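Local atomic coordinates of DCN1-like protein 3 (Homo sapiens, PDB entry 4GBA), a protein that helps transfer NEDD8 from N-terminally acetylated E2 enzymes to cullin-RBX complexes, binding both E2 and cullin through its DCUN1 domain. Residues Tyr15-Glu20 with Leu24-Glu29; Leu46-Phe51 with Cys57-Lys62. All coordinates share one frame; numbering follows the deposited sequence.

Contact 1: Tyr15-Glu20 with Leu24-Glu29; sequences YKDERE and LEEGME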
ATOM      1  N   TYR A  15      22.610  -0.172  -6.508  1.00 43.59           N
ATOM      2  CA  TYR A  15      21.305   0.398  -6.821  1.00 39.24           C
ATOM      3  C   TYR A  15      21.275   1.870  -6.436  1.00 43.94           C
ATOM      4  O   TYR A  15      20.408   2.630  -6.861  1.00 38.45           O
ATOM      5  CB  TYR A  15      20.200  -0.367  -6.106  1.00 35.41           C
ATOM      6  CG  TYR A  15      20.221  -1.849  -6.397  1.00 39.17           C
ATOM      7  CD1 TYR A  15      19.814  -2.332  -7.631  1.00 35.28           C
ATOM      8  CD2 TYR A  15      20.651  -2.772  -5.439  1.00 38.50           C
ATOM      9  CE1 TYR A  15      19.825  -3.683  -7.917  1.00 35.44           C
ATOM     10  CE2 TYR A  15      20.673  -4.139  -5.721  1.00 37.91           C
ATOM     11  CZ  TYR A  15      20.256  -4.585  -6.968  1.00 39.03           C
ATOM     12  OH  TYR A  15      20.252  -5.925  -7.282  1.00 39.16           O
ATOM     13  N   LYS A  16      22.257   2.260  -5.636  1.00 47.52           N
ATOM     14  CA  LYS A  16      22.353   3.616  -5.116  1.00 48.26           C
ATOM     15  C   LYS A  16      22.458   4.672  -6.222  1.00 48.97           C
ATOM     16  O   LYS A  16      23.061   4.439  -7.272  1.00 47.02           O
ATOM     17  CB  LYS A  16      23.551   3.706  -4.169  1.00 44.52           C
ATOM     18  CG  LYS A  16      23.900   5.092  -3.697  1.00 52.04           C
ATOM     19  CD  LYS A  16      25.233   5.084  -2.953  1.00 56.81           C
ATOM     20  CE  LYS A  16      25.799   6.489  -2.822  1.00 61.54           C
ATOM     21  NZ  LYS A  16      26.123   7.087  -4.153  1.00 56.54           N
ATOM     22  N   ASP A  17      21.865   5.833  -5.957  1.00 50.53           N
ATOM     23  CA  ASP A  17      21.951   6.996  -6.833  1.00 53.64           C
ATOM     24  C   ASP A  17      23.377   7.533  -6.884  1.00 58.68           C
ATOM     25  O   ASP A  17      24.081   7.553  -5.875  1.00 58.71           O
ATOM     26  CB  ASP A  17      21.009   8.094  -6.326  1.00 53.51           C
ATOM     27  CG  ASP A  17      20.835   9.218  -7.325  1.00 56.22           C
ATOM     28  OD1 ASP A  17      20.075   9.026  -8.288  1.00 60.18           O
ATOM     29  OD2 ASP A  17      21.452  10.291  -7.151  1.00 57.87           O
ATOM     30  N   GLU A  18      23.797   7.986  -8.061  1.00 62.42           N
ATOM     31  CA  GLU A  18      25.140   8.531  -8.228  1.00 62.87           C
ATOM     32  C   GLU A  18      25.396   9.708  -7.293  1.00 60.56           C
ATOM     33  O   GLU A  18      26.504   9.871  -6.799  1.00 60.98           O
ATOM     34  CB  GLU A  18      25.372   8.970  -9.676  1.00 67.86           C
ATOM     35  CG  GLU A  18      25.096   7.886 -10.727  1.00 76.73           C
ATOM     36  CD  GLU A  18      23.611   7.716 -11.039  1.00 74.05           C
ATOM     37  OE1 GLU A  18      22.786   7.697 -10.096  1.00 70.02           O
ATOM     38  OE2 GLU A  18      23.272   7.611 -12.238  1.00 79.05           O
ATOM     39  N   ARG A  19      24.368  10.518  -7.054  1.00 59.39           N
ATOM     40  CA  ARG A  19      24.524  11.752  -6.295  1.00 55.48           C
ATOM     41  C   ARG A  19      24.023  11.619  -4.852  1.00 58.41           C
ATOM     42  O   ARG A  19      24.779  11.836  -3.909  0.75 57.24           O
ATOM     43  CB  ARG A  19      23.821  12.913  -7.009  1.00 56.15           C
ATOM     44  N   GLU A  20      22.755  11.262  -4.676  1.00 54.82           N
ATOM     45  CA  GLU A  20      22.207  11.095  -3.334  1.00 56.54           C
ATOM     46  C   GLU A  20      22.695   9.814  -2.660  1.00 56.27           C
ATOM     47  O   GLU A  20      23.105   8.879  -3.328  1.00 61.09           O
ATOM     48  CB  GLU A  20      20.683  11.102  -3.374  1.00 57.74           C
ATOM     49  CG  GLU A  20      20.071  12.485  -3.415  1.00 62.83           C
ATOM     50  CD  GLU A  20      18.553  12.439  -3.405  1.00 69.66           C
ATOM     51  OE1 GLU A  20      17.945  12.844  -4.424  1.00 69.30           O
ATOM     52  OE2 GLU A  20      17.973  11.999  -2.380  1.00 67.89           O
ATOM     53  N   LEU A  24      17.080   5.628  -5.580  1.00 47.65           N
ATOM     54  CA  LEU A  24      15.965   6.333  -6.205  1.00 43.11           C
ATOM     55  C   LEU A  24      15.255   5.403  -7.191  1.00 41.78           C
ATOM     56  O   LEU A  24      15.353   4.177  -7.061  1.00 40.80           O
ATOM     57  CB  LEU A  24      16.442   7.629  -6.861  1.00 45.54           C
ATOM     58  CG  LEU A  24      17.242   8.520  -5.897  1.00 52.37           C
ATOM     59  CD1 LEU A  24      17.727   9.795  -6.566  1.00 51.14           C
ATOM     60  CD2 LEU A  24      16.439   8.854  -4.645  1.00 46.51           C
ATOM     61  N   GLU A  25      14.539   5.977  -8.161  1.00 45.12           N
ATOM     62  CA  GLU A  25      13.691   5.194  -9.079  1.00 45.00           C
ATOM     63  C   GLU A  25      14.446   4.273 -10.038  1.00 38.77           C
ATOM     64  O   GLU A  25      13.958   3.201 -10.366  1.00 37.79           O
ATOM     65  CB  GLU A  25      12.754   6.109  -9.883  1.00 46.27           C
ATOM     66  CG  GLU A  25      13.455   7.288 -10.554  1.00 47.68           C
ATOM     67  CD  GLU A  25      13.251   8.596  -9.791  1.00 57.21           C
ATOM     68  OE1 GLU A  25      13.352   8.597  -8.538  1.00 51.00           O
ATOM     69  OE2 GLU A  25      12.971   9.622 -10.446  1.00 59.94           O
ATOM     70  N   GLU A  26      15.619   4.693 -10.499  1.00 37.66           N
ATOM     71  CA  GLU A  26      16.386   3.872 -11.428  1.00 42.35           C
ATOM     72  C   GLU A  26      16.897   2.626 -10.703  1.00 44.57           C
ATOM     73  O   GLU A  26      16.718   1.505 -11.188  1.00 43.92           O
ATOM     74  CB  GLU A  26      17.534   4.664 -12.069  1.00 43.93           C
ATOM     75  CG  GLU A  26      17.088   5.957 -12.772  1.00 47.14           C
ATOM     76  CD  GLU A  26      16.863   7.134 -11.797  1.00 60.53           C
ATOM     77  OE1 GLU A  26      16.934   6.932 -10.555  1.00 50.18           O
ATOM     78  OE2 GLU A  26      16.625   8.270 -12.279  1.00 67.10           O
ATOM     79  N   GLY A  27      17.510   2.822  -9.532  1.00 42.05           N
ATOM     80  CA  GLY A  27      17.924   1.711  -8.700  1.00 36.03           C
ATOM     81  C   GLY A  27      16.756   0.839  -8.276  1.00 36.11           C
ATOM     82  O   GLY A  27      16.811  -0.382  -8.391  1.00 37.15           O
ATOM     83  N   MET A  28      15.691   1.464  -7.789  1.00 37.61           N
ATOM     84  CA  MET A  28      14.520   0.725  -7.329  1.00 36.21           C
ATOM     85  C   MET A  28      14.043  -0.261  -8.382  1.00 34.04           C
ATOM     86  O   MET A  28      13.660  -1.397  -8.067  1.00 32.84           O
ATOM     87  CB  MET A  28      13.377   1.688  -6.984  1.00 35.50           C
ATOM     88  CG  MET A  28      12.198   1.013  -6.294  1.00 33.41           C
ATOM     89  SD  MET A  28      12.695   0.356  -4.676  1.00 36.54           S
ATOM     90  CE  MET A  28      13.091   1.875  -3.806  1.00 30.99           C
ATOM     91  N   GLU A  29      14.053   0.196  -9.631  1.00 35.49           N
ATOM     92  CA  GLU A  29      13.585  -0.593 -10.774  1.00 35.12           C
ATOM     93  C   GLU A  29      14.533  -1.783 -11.028  1.00 31.74           C
ATOM     94  O   GLU A  29      14.088  -2.926 -11.143  1.00 36.75           O
ATOM     95  CB  GLU A  29      13.400   0.313 -12.019  1.00 33.83           C
ATOM     96  CG  GLU A  29      12.852  -0.386 -13.270  1.00 33.80           C
ATOM     97  CD  GLU A  29      13.876  -1.299 -13.956  1.00 34.10           C
ATOM     98  OE1 GLU A  29      15.048  -0.889 -14.106  1.00 33.97           O
ATOM     99  OE2 GLU A  29      13.513  -2.430 -14.341  1.00 33.69           O
TER
HETATM  100  O   HOH W   1      18.942   4.976  -7.938  1.00 41.49           O
HETATM  101  O   HOH W   2      19.249   7.092  -9.500  1.00 45.40           O
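Tyr-15 and Gly-27 come together with almost nothing between their backbones: the alpha carbon of Gly-27 lies 3.2 Å from Tyr-15 O, a CA-H...O contact with an angle of 148° at the hydrogen. Such closeness depends on glycine, which has no side chain to stand in the carbonyl's way. The tyrosine side chain runs on past the same turn, its CD1 3.7 Å from Gly-27 O. Farther along, Leu-24 lays its CD1 branch against Asp-17, 3.7 Å from the aspartate CB; the carboxylate is modelled closer than a methyl carbon should come, so its exact place is doubtful. The leucine reaches back because its CG stands anti to its own carbonyl carbon (chi1 -53°). The Glu-20 side chain crosses that of Leu-24 at about a right angle, with OE1 3.7 Å from Leu-24 CD1.

No direct hydrogen bond joins the two segments, but a water does the work. It donates to Tyr-15 O at 3.0 Å and accepts from Leu-24 N and Gly-27 N. These amides belong to the N-cap and first turn of a helix, where NH groups lack an acceptor one turn earlier; leucine cannot cap with its side chain, and the water takes that part.

Asp-17 is held in turn by its own loop. Its OD2 accepts from Arg-19 N, well above the carboxylate plane, which makes an Asx turn; Glu-20 N (3.0 Å), at the anti lone pair, extends it to an Asx motif. Outward, Tyr-15 OH bonds to Asp-34 and its ring meets Phe-31 edge-to-face. Tyr-15 is thus held against helix 25-34, while the rest of the loop passes that helix's N-terminal end toward strand 22-23.

Contact 2: Leu46-Phe51 with Cys57-Lys62; sequences LLAWKF and CKFTRK
Phe-59 meets Phe-51 and Ala-48 across this contact, the one residue of its segment to reach them. Just before it comes Lys-58, whose alkyl chain lies on Leu-24. At Phe-59 the CG stands anti to the carbonyl carbon (chi1 -65°), and the ring extends toward Phe-51 and Ala-48. Phe-51 turns an edge to it in a T-shaped pair: CD2 sits over the centre of the Phe-59 face, 3.7 Å above the plane, with centroids 5.0 Å apart and planes at 64°. The weakly positive ring hydrogens thus point at the electron-rich face. Leu-47 CG lies over the rim of one face of Phe-51. Ala-48, small enough to let the helix approach, brings its CA to within 4.1 Å of Phe-59 CE1, at the ring's edge. Everything that touches here is apolar and buried, as suits aromatic residues in a core.

Next, Thr-60 caps helix 61-71 with its side chain while its backbone N bonds to Glu-63 OE1, in the manner of a capping box. Phe-59 and Ala-48 also pack on a modified side chain of the peptide, probably its acetylated N-terminal residue. Helix, loop, short strand and second helix make an EF-hand-like unit, here helping to line the E2-peptide site of the DCUN1 domain.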
ATOM      1  N   LEU A  46       5.388  -5.089   0.941  1.00 31.41           N
ATOM      2  CA  LEU A  46       5.902  -5.702   2.188  1.00 32.62           C
ATOM      3  C   LEU A  46       7.347  -5.296   2.479  1.00 32.11           C
ATOM      4  O   LEU A  46       7.689  -4.968   3.607  1.00 31.31           O
ATOM      5  CB  LEU A  46       5.796  -7.223   2.150  1.00 29.60           C
ATOM      6  CG  LEU A  46       4.389  -7.804   2.076  1.00 32.36           C
ATOM      7  CD1 LEU A  46       4.413  -9.328   2.258  1.00 35.88           C
ATOM      8  CD2 LEU A  46       3.523  -7.160   3.122  1.00 32.65           C
ATOM      9  N   LEU A  47       8.184  -5.307   1.448  1.00 31.02           N
ATOM     10  CA  LEU A  47       9.568  -4.864   1.565  1.00 28.11           C
ATOM     11  C   LEU A  47       9.646  -3.424   2.049  1.00 29.67           C
ATOM     12  O   LEU A  47      10.344  -3.137   3.016  1.00 34.66           O
ATOM     13  CB  LEU A  47      10.276  -4.999   0.215  1.00 28.32           C
ATOM     14  CG  LEU A  47      11.700  -5.545   0.144  1.00 36.66           C
ATOM     15  CD1 LEU A  47      11.912  -6.729   1.114  1.00 30.42           C
ATOM     16  CD2 LEU A  47      12.048  -5.940  -1.310  1.00 33.51           C
ATOM     17  N   ALA A  48       8.937  -2.517   1.373  1.00 29.37           N
ATOM     18  CA  ALA A  48       8.906  -1.111   1.760  1.00 28.06           C
ATOM     19  C   ALA A  48       8.429  -0.969   3.212  1.00 31.97           C
ATOM     20  O   ALA A  48       8.950  -0.156   3.972  1.00 30.96           O
ATOM     21  CB  ALA A  48       7.998  -0.299   0.807  1.00 28.27           C
ATOM     22  N   TRP A  49       7.425  -1.762   3.577  1.00 30.69           N
ATOM     23  CA  TRP A  49       6.933  -1.808   4.943  1.00 32.64           C
ATOM     24  C   TRP A  49       8.064  -2.192   5.922  1.00 33.75           C
ATOM     25  O   TRP A  49       8.391  -1.428   6.830  1.00 29.89           O
ATOM     26  CB  TRP A  49       5.740  -2.774   5.024  1.00 31.95           C
ATOM     27  CG  TRP A  49       5.266  -3.117   6.435  1.00 36.17           C
ATOM     28  CD1 TRP A  49       4.930  -2.242   7.427  1.00 32.17           C
ATOM     29  CD2 TRP A  49       5.042  -4.435   6.970  1.00 34.00           C
ATOM     30  NE1 TRP A  49       4.512  -2.926   8.546  1.00 31.18           N
ATOM     31  CE2 TRP A  49       4.576  -4.271   8.296  1.00 36.92           C
ATOM     32  CE3 TRP A  49       5.197  -5.733   6.459  1.00 32.49           C
ATOM     33  CZ2 TRP A  49       4.265  -5.361   9.123  1.00 37.62           C
ATOM     34  CZ3 TRP A  49       4.888  -6.819   7.279  1.00 39.29           C
ATOM     35  CH2 TRP A  49       4.428  -6.623   8.600  1.00 42.07           C
ATOM     36  N   LYS A  50       8.668  -3.362   5.705  1.00 31.37           N
ATOM     37  CA  LYS A  50       9.830  -3.826   6.481  1.00 33.30           C
ATOM     38  C   LYS A  50      10.988  -2.814   6.552  1.00 35.86           C
ATOM     39  O   LYS A  50      11.648  -2.694   7.584  1.00 32.88           O
ATOM     40  CB  LYS A  50      10.340  -5.151   5.911  1.00 32.70           C
ATOM     41  CG  LYS A  50      10.198  -6.295   6.846  1.00 41.29           C
ATOM     42  CD  LYS A  50       8.790  -6.413   7.343  1.00 41.96           C
ATOM     43  CE  LYS A  50       8.715  -7.461   8.442  1.00 41.42           C
ATOM     44  NZ  LYS A  50       9.759  -7.193   9.446  1.00 38.22           N
ATOM     45  N   PHE A  51      11.243  -2.094   5.454  1.00 35.01           N
ATOM     46  CA  PHE A  51      12.319  -1.098   5.437  1.00 33.49           C
ATOM     47  C   PHE A  51      11.843   0.236   5.995  1.00 32.83           C
ATOM     48  O   PHE A  51      12.624   1.185   6.111  1.00 31.42           O
ATOM     49  CB  PHE A  51      12.859  -0.883   4.017  1.00 35.37           C
ATOM     50  CG  PHE A  51      13.580  -2.079   3.443  1.00 35.48           C
ATOM     51  CD1 PHE A  51      13.629  -3.284   4.132  1.00 36.33           C
ATOM     52  CD2 PHE A  51      14.215  -1.990   2.221  1.00 36.47           C
ATOM     53  CE1 PHE A  51      14.288  -4.379   3.606  1.00 32.39           C
ATOM     54  CE2 PHE A  51      14.882  -3.077   1.688  1.00 38.74           C
ATOM     55  CZ  PHE A  51      14.920  -4.275   2.386  1.00 37.39           C
ATOM     56  N   CYS A  57       9.364   4.709  -4.051  1.00 37.00           N
ATOM     57  CA  CYS A  57      10.412   4.676  -5.068  1.00 37.66           C
ATOM     58  C   CYS A  57      11.732   5.116  -4.499  1.00 39.14           C
ATOM     59  O   CYS A  57      12.623   5.524  -5.242  1.00 42.18           O
ATOM     60  CB  CYS A  57      10.070   5.563  -6.278  1.00 41.50           C
ATOM     61  SG  CYS A  57       8.544   5.155  -7.138  1.00 41.90           S
ATOM     62  N   LYS A  58      11.858   5.051  -3.181  1.00 39.84           N
ATOM     63  CA  LYS A  58      13.093   5.467  -2.545  1.00 39.78           C
ATOM     64  C   LYS A  58      13.374   4.670  -1.277  1.00 40.41           C
ATOM     65  O   LYS A  58      12.479   4.464  -0.449  0.83 40.84           O
ATOM     66  CB  LYS A  58      13.032   6.954  -2.236  1.00 38.58           C
ATOM     67  CG  LYS A  58      14.215   7.469  -1.426  1.00 45.21           C
ATOM     68  CD  LYS A  58      14.147   8.988  -1.258  1.00 42.76           C
ATOM     69  CE  LYS A  58      15.268   9.507  -0.352  1.00 53.30           C
ATOM     70  NZ  LYS A  58      15.462  10.992  -0.431  1.00 51.57           N
ATOM     71  N   PHE A  59      14.611   4.197  -1.150  1.00 36.73           N
ATOM     72  CA  PHE A  59      15.124   3.657   0.110  1.00 36.87           C
ATOM     73  C   PHE A  59      16.365   4.461   0.446  1.00 39.31           C
ATOM     74  O   PHE A  59      17.354   4.385  -0.281  1.00 39.74           O
ATOM     75  CB  PHE A  59      15.570   2.201  -0.028  1.00 31.85           C
ATOM     76  CG  PHE A  59      14.469   1.232  -0.350  1.00 34.31           C
ATOM     77  CD1 PHE A  59      13.213   1.365   0.211  1.00 33.16           C
ATOM     78  CD2 PHE A  59      14.706   0.162  -1.219  1.00 36.06           C
ATOM     79  CE1 PHE A  59      12.206   0.455  -0.071  1.00 29.57           C
ATOM     80  CE2 PHE A  59      13.703  -0.752  -1.515  1.00 32.87           C
ATOM     81  CZ  PHE A  59      12.447  -0.602  -0.933  1.00 31.82           C
ATOM     82  N   THR A  60      16.340   5.230   1.530  1.00 39.73           N
ATOM     83  CA  THR A  60      17.567   5.889   1.980  1.00 42.11           C
ATOM     84  C   THR A  60      18.564   4.828   2.439  1.00 40.15           C
ATOM     85  O   THR A  60      18.182   3.697   2.763  1.00 35.85           O
ATOM     86  CB  THR A  60      17.310   6.854   3.162  1.00 39.70           C
ATOM     87  OG1 THR A  60      16.925   6.098   4.313  1.00 35.91           O
ATOM     88  CG2 THR A  60      16.211   7.856   2.817  1.00 35.54           C
ATOM     89  N   ARG A  61      19.841   5.187   2.474  1.00 40.44           N
ATOM     90  CA  ARG A  61      20.850   4.286   3.021  1.00 38.03           C
ATOM     91  C   ARG A  61      20.410   3.628   4.338  1.00 39.46           C
ATOM     92  O   ARG A  61      20.539   2.418   4.490  1.00 44.04           O
ATOM     93  CB  ARG A  61      22.174   5.015   3.216  1.00 42.99           C
ATOM     94  CG  ARG A  61      23.203   4.191   3.959  1.00 44.70           C
ATOM     95  CD  ARG A  61      24.550   4.888   4.038  1.00 46.47           C
ATOM     96  NE  ARG A  61      25.624   3.915   4.205  1.00 57.32           N
ATOM     97  CZ  ARG A  61      26.385   3.463   3.210  1.00 58.25           C
ATOM     98  NH1 ARG A  61      26.215   3.912   1.968  1.00 51.84           N
ATOM     99  NH2 ARG A  61      27.331   2.568   3.462  1.00 60.73           N
ATOM    100  N   LYS A  62      19.887   4.414   5.281  1.00 37.84           N
ATOM    101  CA  LYS A  62      19.473   3.879   6.574  1.00 37.73           C
ATOM    102  C   LYS A  62      18.304   2.898   6.507  1.00 40.18           C
ATOM    103  O   LYS A  62      18.281   1.892   7.225  1.00 41.56           O
ATOM    104  CB  LYS A  62      19.119   5.004   7.553  1.00 47.30           C
ATOM    105  CG  LYS A  62      18.874   4.485   8.972  1.00 43.25           C
ATOM    106  CD  LYS A  62      18.371   5.565   9.911  1.00 46.32           C
ATOM    107  CE  LYS A  62      17.976   4.969  11.256  1.00 45.05           C
ATOM    108  NZ  LYS A  62      19.127   4.261  11.908  1.00 52.00           N
TER

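Overall arrangement
The two contacts follow one another along the chain without nesting or crossing. After helix 7-13, contact 1 closes a tight loop through strand 22-23 and joins it to the start of helix 25-34. Helix 42-50 comes next, and contact 2 closes the loop from its end to strand 59-60 and helix 61-71. The two loops meet where strands 22-23 and 59-60 pair antiparallel, through backbone bonds between Ile-23 and Phe-59. Met-28 packs into the same junction, its CE 3.5 Å from Phe-59 CD2. Each contact closes one helix-loop-helix unit, and the strand pairing joins the two into an EF-hand-like pair, with the E2 peptide packed against residues of both.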